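Local structure of epidermin leader peptide processing serine protease EpiP (Staphylococcus aureus subsp. aureus, 3QFH) at residues G236-D242 against N300-V306; Y75-C80 against R250-E256; N330-N334 against F425-G429. The protein is a subtilisin-like serine endopeptidase that probably cleaves the leader peptide from the precursor of the lantibiotic epidermin. All coordinates share one frame; numbering follows the deposited sequence. Where two conformers were deposited one is given.

Interaction 1: G236-D242 against N300-V306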
loop_
_atom_site.group_PDB
_atom_site.type_symbol
_atom_site.label_atom_id
_atom_site.label_comp_id
_atom_site.label_asym_id
_atom_site.label_seq_id
_atom_site.Cartn_x
_atom_site.Cartn_y
_atom_site.Cartn_z
ATOM N N GLY A 236 -3.928 5.013 1.137
ATOM C CA GLY A 236 -4.206 5.458 2.471
ATOM C C GLY A 236 -5.630 5.955 2.499
ATOM O O GLY A 236 -6.284 6.063 1.458
ATOM N N SER A 237 -6.120 6.235 3.690
ATOM C CA SER A 237 -7.442 6.784 3.841
ATOM C C SER A 237 -7.571 7.257 5.264
ATOM O O SER A 237 -6.965 6.692 6.179
ATOM C CB SER A 237 -8.518 5.735 3.574
ATOM O OG SER A 237 -8.553 4.807 4.636
ATOM N N TYR A 238 -8.351 8.302 5.453
ATOM C CA TYR A 238 -8.600 8.800 6.771
ATOM C C TYR A 238 -9.941 8.220 7.132
ATOM O O TYR A 238 -10.940 8.453 6.440
ATOM C CB TYR A 238 -8.576 10.312 6.799
ATOM C CG TYR A 238 -7.212 10.841 6.475
ATOM C CD1 TYR A 238 -6.241 10.936 7.457
ATOM C CD2 TYR A 238 -6.879 11.219 5.182
ATOM C CE1 TYR A 238 -4.980 11.404 7.173
ATOM C CE2 TYR A 238 -5.610 11.699 4.888
ATOM C CZ TYR A 238 -4.664 11.785 5.897
ATOM O OH TYR A 238 -3.398 12.251 5.630
ATOM N N ILE A 239 -9.951 7.448 8.208
ATOM C CA ILE A 239 -11.132 6.739 8.628
ATOM C C ILE A 239 -11.633 7.279 9.961
ATOM O O ILE A 239 -10.842 7.667 10.821
ATOM C CB ILE A 239 -10.802 5.224 8.711
ATOM C CG1 ILE A 239 -12.066 4.379 8.776
ATOM C CG2 ILE A 239 -9.844 4.927 9.874
ATOM C CD1 ILE A 239 -11.788 2.909 8.647
ATOM N N ILE A 240 -12.956 7.330 10.103
ATOM C CA ILE A 240 -13.594 7.770 11.331
ATOM C C ILE A 240 -13.998 6.544 12.145
ATOM O O ILE A 240 -14.610 5.613 11.614
ATOM C CB ILE A 240 -14.869 8.625 11.045
ATOM C CG1 ILE A 240 -14.519 9.854 10.200
ATOM C CG2 ILE A 240 -15.521 9.049 12.342
ATOM C CD1 ILE A 240 -15.717 10.649 9.732
ATOM N N LEU A 241 -13.620 6.525 13.417
ATOM C CA LEU A 241 -14.018 5.448 14.317
ATOM C C LEU A 241 -14.293 6.067 15.666
ATOM O O LEU A 241 -13.642 7.041 16.057
ATOM C CB LEU A 241 -12.976 4.340 14.439
ATOM C CG LEU A 241 -11.657 4.645 15.133
ATOM C CD1 LEU A 241 -10.923 3.351 15.458
ATOM C CD2 LEU A 241 -10.815 5.571 14.266
ATOM N N ASP A 242 -15.246 5.483 16.380
ATOM C CA ASP A 242 -15.685 6.017 17.649
ATOM C C ASP A 242 -15.757 4.944 18.734
ATOM O O ASP A 242 -16.786 4.291 18.907
ATOM C CB ASP A 242 -17.053 6.648 17.435
ATOM C CG ASP A 242 -17.520 7.439 18.619
ATOM O OD1 ASP A 242 -18.636 7.985 18.536
ATOM O OD2 ASP A 242 -16.779 7.518 19.624
ATOM N N ASN A 300 -17.393 13.144 18.041
ATOM C CA ASN A 300 -16.593 12.892 19.263
ATOM C C ASN A 300 -16.252 11.419 19.586
ATOM O O ASN A 300 -16.701 10.914 20.616
ATOM C CB ASN A 300 -17.327 13.485 20.481
ATOM C CG ASN A 300 -17.144 14.984 20.611
ATOM O OD1 ASN A 300 -16.019 15.475 20.738
ATOM N ND2 ASN A 300 -18.250 15.714 20.634
ATOM N N GLY A 301 -15.484 10.714 18.750
ATOM C CA GLY A 301 -14.951 11.216 17.494
ATOM C C GLY A 301 -13.437 11.156 17.328
ATOM O O GLY A 301 -12.718 11.904 17.976
ATOM N N GLU A 302 -12.950 10.261 16.471
ATOM C CA GLU A 302 -11.509 10.204 16.138
ATOM C C GLU A 302 -11.263 9.778 14.698
ATOM O O GLU A 302 -11.922 8.879 14.184
ATOM C CB GLU A 302 -10.703 9.291 17.074
ATOM C CG GLU A 302 -10.370 9.903 18.439
ATOM C CD GLU A 302 -9.150 9.248 19.112
ATOM O OE1 GLU A 302 -8.383 8.520 18.429
ATOM O OE2 GLU A 302 -8.941 9.490 20.324
ATOM N N VAL A 303 -10.305 10.443 14.058
ATOM C CA VAL A 303 -9.922 10.137 12.693
ATOM C C VAL A 303 -8.523 9.515 12.687
ATOM O O VAL A 303 -7.640 9.977 13.402
ATOM C CB VAL A 303 -9.931 11.399 11.826
ATOM C CG1 VAL A 303 -9.402 11.098 10.446
ATOM C CG2 VAL A 303 -11.341 11.968 11.748
ATOM N N LYS A 304 -8.325 8.472 11.892
ATOM C CA LYS A 304 -7.017 7.813 11.808
ATOM C C LYS A 304 -6.554 7.627 10.373
ATOM O O LYS A 304 -7.366 7.416 9.472
ATOM C CB LYS A 304 -7.040 6.450 12.496
ATOM C CG LYS A 304 -7.271 6.503 13.995
ATOM C CD LYS A 304 -6.807 5.224 14.688
ATOM C CE LYS A 304 -5.277 5.095 14.670
ATOM N NZ LYS A 304 -4.777 3.842 15.299
ATOM N N ASP A 305 -5.242 7.718 10.173
ATOM C CA ASP A 305 -4.632 7.512 8.869
ATOM C C ASP A 305 -4.379 6.004 8.788
ATOM O O ASP A 305 -3.547 5.494 9.520
ATOM C CB ASP A 305 -3.328 8.319 8.790
ATOM C CG ASP A 305 -2.644 8.236 7.432
ATOM O OD1 ASP A 305 -3.241 7.704 6.479
ATOM O OD2 ASP A 305 -1.491 8.722 7.323
ATOM N N VAL A 306 -5.109 5.293 7.925
ATOM C CA VAL A 306 -4.982 3.837 7.841
ATOM C C VAL A 306 -4.691 3.342 6.416
ATOM O O VAL A 306 -5.107 3.947 5.437
ATOM C CB VAL A 306 -6.238 3.130 8.396
ATOM C CG1 VAL A 306 -6.613 3.717 9.748
ATOM C CG2 VAL A 306 -7.399 3.222 7.442
#
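Ser237 to Leu241 and Glu302 to Val306 run antiparallel as a two-stranded ribbon, their short axes 4.5 Å apart at closest approach and 145° from one another, with Ile239 and Lys304 as the central hydrogen-bonded pair. Both bonds of that pair measure 2.9 Å, Ile239 N to Lys304 O and Lys304 N to Ile239 O. Towards either end one bond stays straight (Val306 N to Ser237 O, Leu241 N to Glu302 O) while its counterpart is weak.

On one face, CG2 of Ile239 presses on CG1 of Val306 at 3.5 Å, tighter than usual for two carbons, and CD2 of Leu241 meets the aliphatic Lys304 CG at 3.7 Å. On the other face, Tyr238 CB rests 3.8 Å from Val303 CG1. The tyrosine ring continues over Asp305, whose OD1 lies above one ring face with the carboxylate plane only 27° from that of the ring. Their polar ends have other partners: Tyr238 OH bonds Asp281, Asp305 OD2 bonds Tyr335, and Asn330 reaches both. Ile239, Leu241 and Val306 thus give one face a largely aliphatic patch, covered by Tyr257 and Leu260 of helix 254-269, whereas Tyr238 and Asp305 on the other mix ring packing with hydrogen bonds.

Interaction 2: Y75-C80 against R250-E256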
loop_
_atom_site.group_PDB
_atom_site.type_symbol
_atom_site.label_atom_id
_atom_site.label_comp_id
_atom_site.label_asym_id
_atom_site.label_seq_id
_atom_site.Cartn_x
_atom_site.Cartn_y
_atom_site.Cartn_z
ATOM N N TYR A 75 -21.392 -6.070 14.093
ATOM C CA TYR A 75 -21.555 -4.648 13.774
ATOM C C TYR A 75 -22.067 -4.415 12.369
ATOM O O TYR A 75 -21.846 -5.221 11.466
ATOM C CB TYR A 75 -20.225 -3.885 13.860
ATOM C CG TYR A 75 -19.543 -3.920 15.179
ATOM C CD1 TYR A 75 -20.089 -3.261 16.272
ATOM C CD2 TYR A 75 -18.325 -4.574 15.337
ATOM C CE1 TYR A 75 -19.467 -3.284 17.498
ATOM C CE2 TYR A 75 -17.690 -4.601 16.562
ATOM C CZ TYR A 75 -18.273 -3.949 17.642
ATOM O OH TYR A 75 -17.666 -3.949 18.859
ATOM N N ILE A 76 -22.716 -3.270 12.189
ATOM C CA ILE A 76 -23.193 -2.829 10.903
ATOM C C ILE A 76 -23.048 -1.319 10.848
ATOM O O ILE A 76 -23.356 -0.631 11.826
ATOM C CB ILE A 76 -24.706 -3.169 10.643
ATOM C CG1 ILE A 76 -24.982 -4.662 10.739
ATOM C CG2 ILE A 76 -25.131 -2.699 9.247
ATOM C CD1 ILE A 76 -26.469 -5.032 10.518
ATOM N N ASN A 77 -22.520 -0.811 9.735
ATOM C CA ASN A 77 -22.489 0.629 9.472
ATOM C C ASN A 77 -22.609 0.854 7.977
ATOM O O ASN A 77 -22.288 -0.032 7.173
ATOM C CB ASN A 77 -21.264 1.352 10.065
ATOM C CG ASN A 77 -19.930 0.818 9.550
ATOM O OD1 ASN A 77 -19.236 0.115 10.275
ATOM N ND2 ASN A 77 -19.566 1.155 8.315
ATOM N N ALA A 78 -23.115 2.025 7.606
ATOM C CA ALA A 78 -23.233 2.385 6.212
ATOM C C ALA A 78 -21.823 2.480 5.699
ATOM O O ALA A 78 -20.965 3.000 6.395
ATOM C CB ALA A 78 -23.938 3.726 6.074
ATOM N N THR A 79 -21.570 1.953 4.506
ATOM C CA THR A 79 -20.248 2.048 3.904
ATOM C C THR A 79 -20.058 3.503 3.487
ATOM O O THR A 79 -20.962 4.093 2.900
ATOM C CB THR A 79 -20.160 1.186 2.642
ATOM O OG1 THR A 79 -20.715 -0.113 2.900
ATOM C CG2 THR A 79 -18.719 1.074 2.155
ATOM N N CYS A 80 -18.908 4.099 3.789
ATOM C CA CYS A 80 -18.674 5.508 3.398
ATOM C C CYS A 80 -17.411 5.724 2.558
ATOM O O CYS A 80 -16.613 4.802 2.386
ATOM C CB CYS A 80 -18.668 6.406 4.631
ATOM S SG CYS A 80 -20.315 6.584 5.390
ATOM N N ARG A 250 -23.911 1.268 13.861
ATOM C CA ARG A 250 -23.044 2.411 14.127
ATOM C C ARG A 250 -23.117 3.531 13.097
ATOM O O ARG A 250 -23.668 3.369 12.011
ATOM C CB ARG A 250 -21.627 1.908 14.202
ATOM C CG ARG A 250 -21.498 0.669 15.070
ATOM C CD ARG A 250 -20.102 0.186 15.055
ATOM N NE ARG A 250 -19.229 1.228 15.557
ATOM C CZ ARG A 250 -18.987 1.445 16.842
ATOM N NH1 ARG A 250 -18.172 2.429 17.197
ATOM N NH2 ARG A 250 -19.555 0.681 17.768
ATOM N N LYS A 251 -22.516 4.658 13.459
ATOM C CA LYS A 251 -22.497 5.852 12.629
ATOM C C LYS A 251 -21.079 6.121 12.104
ATOM O O LYS A 251 -20.886 6.985 11.264
ATOM C CB LYS A 251 -22.989 7.049 13.464
ATOM C CG LYS A 251 -24.246 6.735 14.278
ATOM C CD LYS A 251 -24.776 7.897 15.140
ATOM C CE LYS A 251 -23.761 8.433 16.178
ATOM N NZ LYS A 251 -22.774 9.406 15.600
ATOM N N ASP A 252 -20.095 5.382 12.606
ATOM C CA ASP A 252 -18.708 5.566 12.202
ATOM C C ASP A 252 -18.334 4.519 11.132
ATOM O O ASP A 252 -19.221 3.932 10.514
ATOM C CB ASP A 252 -17.791 5.498 13.423
ATOM C CG ASP A 252 -17.842 4.145 14.130
ATOM O OD1 ASP A 252 -18.536 3.211 13.647
ATOM O OD2 ASP A 252 -17.186 4.013 15.185
ATOM N N GLU A 253 -17.039 4.288 10.918
ATOM C CA GLU A 253 -16.580 3.338 9.899
ATOM C C GLU A 253 -15.870 2.139 10.536
ATOM O O GLU A 253 -14.891 1.604 10.029
ATOM C CB GLU A 253 -15.724 4.097 8.887
ATOM C CG GLU A 253 -16.550 5.266 8.288
ATOM C CD GLU A 253 -15.752 6.309 7.562
ATOM O OE1 GLU A 253 -14.527 6.413 7.772
ATOM O OE2 GLU A 253 -16.377 7.062 6.785
ATOM N N LYS A 254 -16.438 1.704 11.647
ATOM C CA LYS A 254 -15.930 0.596 12.423
ATOM C C LYS A 254 -15.686 -0.694 11.654
ATOM O O LYS A 254 -14.622 -1.323 11.807
ATOM C CB LYS A 254 -16.921 0.320 13.548
ATOM C CG LYS A 254 -16.622 -0.878 14.437
ATOM C CD LYS A 254 -15.372 -0.703 15.240
ATOM C CE LYS A 254 -15.305 -1.728 16.386
ATOM N NZ LYS A 254 -13.980 -1.725 17.061
ATOM N N VAL A 255 -16.657 -1.117 10.851
ATOM C CA VAL A 255 -16.518 -2.400 10.154
ATOM C C VAL A 255 -15.309 -2.428 9.229
ATOM O O VAL A 255 -14.570 -3.419 9.195
ATOM C CB VAL A 255 -17.803 -2.819 9.429
ATOM C CG1 VAL A 255 -17.586 -4.111 8.664
ATOM C CG2 VAL A 255 -18.909 -3.007 10.442
ATOM N N GLU A 256 -15.091 -1.329 8.511
ATOM C CA GLU A 256 -13.962 -1.214 7.622
ATOM C C GLU A 256 -12.663 -1.217 8.405
ATOM O O GLU A 256 -11.706 -1.847 8.001
ATOM C CB GLU A 256 -14.027 0.066 6.779
ATOM C CG GLU A 256 -14.882 -0.009 5.547
ATOM C CD GLU A 256 -16.378 0.002 5.794
ATOM O OE1 GLU A 256 -16.836 0.359 6.917
ATOM O OE2 GLU A 256 -17.095 -0.323 4.819
HETATM O O HOH W 1 -23.754 4.042 9.470
#
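Asn77 reaches Val255 and Glu256 because its chi1 of 59° sets CG between the backbone N and the carbonyl carbon, while Arg250, extended at chi2 (177°), brings CD against the Tyr75 ring, and the bend at chi3 then turns NE toward Asp252. Asn77 works in both directions. Asn77 OD1 accepts Val255 N at 2.9 Å, with the donor in the carbonyl plane, and Asn77 ND2 gives one hydrogen to Glu256 OE1 at 3.2 Å and another to Ala78 O. The glutamate offers its syn lone pair, and OE1 lies almost in the amide plane although the amide and carboxylate planes are well inclined to each other. Three bonds thus fix the rotation of this buried amide.

Tyr75 lies beside two cationic chains. Lys254 CG stands over one face, 4.3 Å from the centroid of the Tyr75 ring, a CH-pi contact. Arg250 CD comes to 3.7 Å from Tyr75 CD1, its guanidinium plane steeply inclined to the ring (82°). That guanidinium grips Asp252 side-on through NE and NH1, with Arg250 NH1 2.7 Å from Asp252 OD2 in a salt bridge. Arg250 N bonds Ile76 O at 2.8 Å.

Strand 73-78 belongs to the sheet of the propeptide-like N-terminal part, between strand 20-27 and the short strand 249-250 supplied by the subtilase part; Asn77 binds the first turn of helix 254-269, and Glu253, at its N-cap position, salt-bridges to Arg295.

Interaction 3: N330-N334 against F425-G429. With EDO (1,2-ethanediol), chain J.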
loop_
_atom_site.group_PDB
_atom_site.type_symbol
_atom_site.label_atom_id
_atom_site.label_comp_id
_atom_site.label_asym_id
_atom_site.label_seq_id
_atom_site.Cartn_x
_atom_site.Cartn_y
_atom_site.Cartn_z
ATOM N N ASN A 330 3.411 12.650 5.591
ATOM C CA ASN A 330 2.950 12.594 6.961
ATOM C C ASN A 330 4.126 12.051 7.789
ATOM O O ASN A 330 5.090 11.467 7.248
ATOM C CB ASN A 330 1.732 11.683 7.119
ATOM C CG ASN A 330 0.442 12.305 6.584
ATOM O OD1 ASN A 330 0.419 13.420 6.023
ATOM N ND2 ASN A 330 -0.650 11.586 6.777
ATOM N N PHE A 331 4.062 12.273 9.089
ATOM C CA PHE A 331 5.079 11.802 10.005
ATOM C C PHE A 331 4.546 11.848 11.433
ATOM O O PHE A 331 3.392 12.233 11.671
ATOM C CB PHE A 331 6.297 12.711 9.907
ATOM C CG PHE A 331 6.028 14.123 10.337
ATOM C CD1 PHE A 331 6.407 14.562 11.599
ATOM C CD2 PHE A 331 5.370 15.011 9.487
ATOM C CE1 PHE A 331 6.150 15.855 12.002
ATOM C CE2 PHE A 331 5.110 16.314 9.884
ATOM C CZ PHE A 331 5.502 16.734 11.152
ATOM N N GLY A 332 5.410 11.481 12.375
ATOM C CA GLY A 332 5.105 11.572 13.791
ATOM C C GLY A 332 5.629 10.425 14.623
ATOM O O GLY A 332 5.964 9.352 14.098
ATOM N N MET A 333 5.756 10.656 15.927
ATOM C CA MET A 333 6.201 9.606 16.842
ATOM C C MET A 333 5.184 8.496 16.790
ATOM O O MET A 333 3.987 8.741 16.607
ATOM C CB MET A 333 6.332 10.099 18.298
ATOM C CG MET A 333 7.680 10.733 18.689
ATOM S SD MET A 333 9.134 9.631 18.589
ATOM C CE MET A 333 10.313 10.606 19.519
ATOM N N ASN A 334 5.677 7.277 16.942
ATOM C CA ASN A 334 4.859 6.078 16.932
ATOM C C ASN A 334 4.053 5.910 15.658
ATOM O O ASN A 334 2.913 5.447 15.672
ATOM C CB ASN A 334 3.988 6.100 18.184
ATOM C CG ASN A 334 4.827 6.240 19.432
ATOM O OD1 ASN A 334 5.790 5.499 19.606
ATOM N ND2 ASN A 334 4.496 7.200 20.287
ATOM N N PHE A 425 13.621 10.741 14.952
ATOM C CA PHE A 425 12.891 9.498 14.736
ATOM C C PHE A 425 11.435 9.783 14.358
ATOM O O PHE A 425 10.849 9.090 13.523
ATOM C CB PHE A 425 12.956 8.606 15.995
ATOM C CG PHE A 425 12.532 7.165 15.756
ATOM C CD1 PHE A 425 11.185 6.814 15.696
ATOM C CD2 PHE A 425 13.488 6.163 15.608
ATOM C CE1 PHE A 425 10.784 5.468 15.467
ATOM C CE2 PHE A 425 13.116 4.823 15.397
ATOM C CZ PHE A 425 11.758 4.475 15.324
ATOM N N SER A 426 10.854 10.815 14.955
ATOM C CA SER A 426 9.457 11.171 14.662
ATOM C C SER A 426 9.241 11.497 13.187
ATOM O O SER A 426 8.126 11.406 12.709
ATOM C CB SER A 426 9.004 12.331 15.537
ATOM O OG SER A 426 9.813 13.458 15.318
ATOM N N ARG A 427 10.303 11.858 12.465
ATOM C CA ARG A 427 10.178 12.163 11.046
ATOM C C ARG A 427 10.682 11.058 10.107
ATOM O O ARG A 427 10.013 10.760 9.109
ATOM C CB ARG A 427 10.874 13.486 10.711
ATOM C CG ARG A 427 10.413 14.631 11.593
ATOM C CD ARG A 427 10.770 15.966 11.001
ATOM N NE ARG A 427 9.877 16.275 9.887
ATOM C CZ ARG A 427 10.012 17.307 9.060
ATOM N NH1 ARG A 427 11.027 18.155 9.194
ATOM N NH2 ARG A 427 9.127 17.482 8.084
ATOM N N TYR A 428 11.827 10.443 10.443
ATOM C CA TYR A 428 12.465 9.429 9.591
ATOM C C TYR A 428 12.380 7.990 10.079
ATOM O O TYR A 428 12.787 7.061 9.353
ATOM C CB TYR A 428 13.960 9.759 9.425
ATOM C CG TYR A 428 14.195 11.113 8.816
ATOM C CD1 TYR A 428 14.247 11.276 7.429
ATOM C CD2 TYR A 428 14.299 12.236 9.613
ATOM C CE1 TYR A 428 14.439 12.524 6.860
ATOM C CE2 TYR A 428 14.483 13.490 9.054
ATOM C CZ TYR A 428 14.549 13.624 7.675
ATOM O OH TYR A 428 14.728 14.863 7.133
ATOM N N GLY A 429 11.887 7.800 11.296
ATOM C CA GLY A 429 11.850 6.489 11.875
ATOM C C GLY A 429 13.303 6.094 12.041
ATOM O O GLY A 429 14.121 6.924 12.425
HETATM C C1 EDO J . 13.166 12.222 18.520
HETATM O O1 EDO J . 12.058 11.750 17.738
HETATM C C2 EDO J . 14.238 11.140 18.647
HETATM O O2 EDO J . 15.131 11.160 17.519
HETATM O O HOH W 2 7.569 10.219 7.846
#
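Phe331 and Arg427 lie side by side and point the same way, the arginine running over one face of the phenyl ring. Arg427 NE sits 4.2 Å above the plane of the Phe331 ring, over its centre, and Arg427 CZ is 4.9 Å from its centroid and only 5° off the normal, which makes this a cation-pi contact even though ring and guanidinium planes are 57° apart. A bend at chi3 takes the arginine chain across the ring after Arg427 CG has passed 4.0 Å from Phe331 CD1. Arg427 NE has no hydrogen-bond partner in the model, so the aromatic face is the surface this buried N-H meets.

Ser426 O lies at the edge of the same ring, near its plane, and accepts a bond from Gly332 N at 2.7 Å. The bond is bent, with only 134° at the hydrogen. The contact joins the loop between strands 314-319 and 338-341, the last two of the parallel sheet of this subtilisin-like fold, to the short helix 425-428. A water bridges Asn330 O and Arg427 O, donating to both.

At the other end of the contact, in one of its two deposited conformers, Met333 CG lies 3.8 Å from Ser426 CB. At the start of the helix, an ethanediol, probably from the crystallisation liquor, accepts bonds from Phe425 N through O2 and, at 3.2 Å, from Ser426 N through O1.

How the interactions relate
Interactions 1 and 2 have centres 12 Å apart and touch through Asp242 N to Asp252 OD2 and Ile240 O to Glu253 N. Their segments alternate along the chain, so 250-256, which meets strand 73-78 of the propeptide-like part, falls, in sequence, between the two strands of the ribbon. Interaction 3 follows both in sequence; its centre is 19 Å from that of interaction 1, which it meets where Asn330 ND2 reaches Asp305 OD2 and Tyr238 OH. Interactions 2 and 3 do not touch, their nearest atoms being about 15 Å apart. The ribbon thus links 250-256, the subtilase side of the interface with the propeptide-like part, to 330-334 by backbone and side-chain bonds.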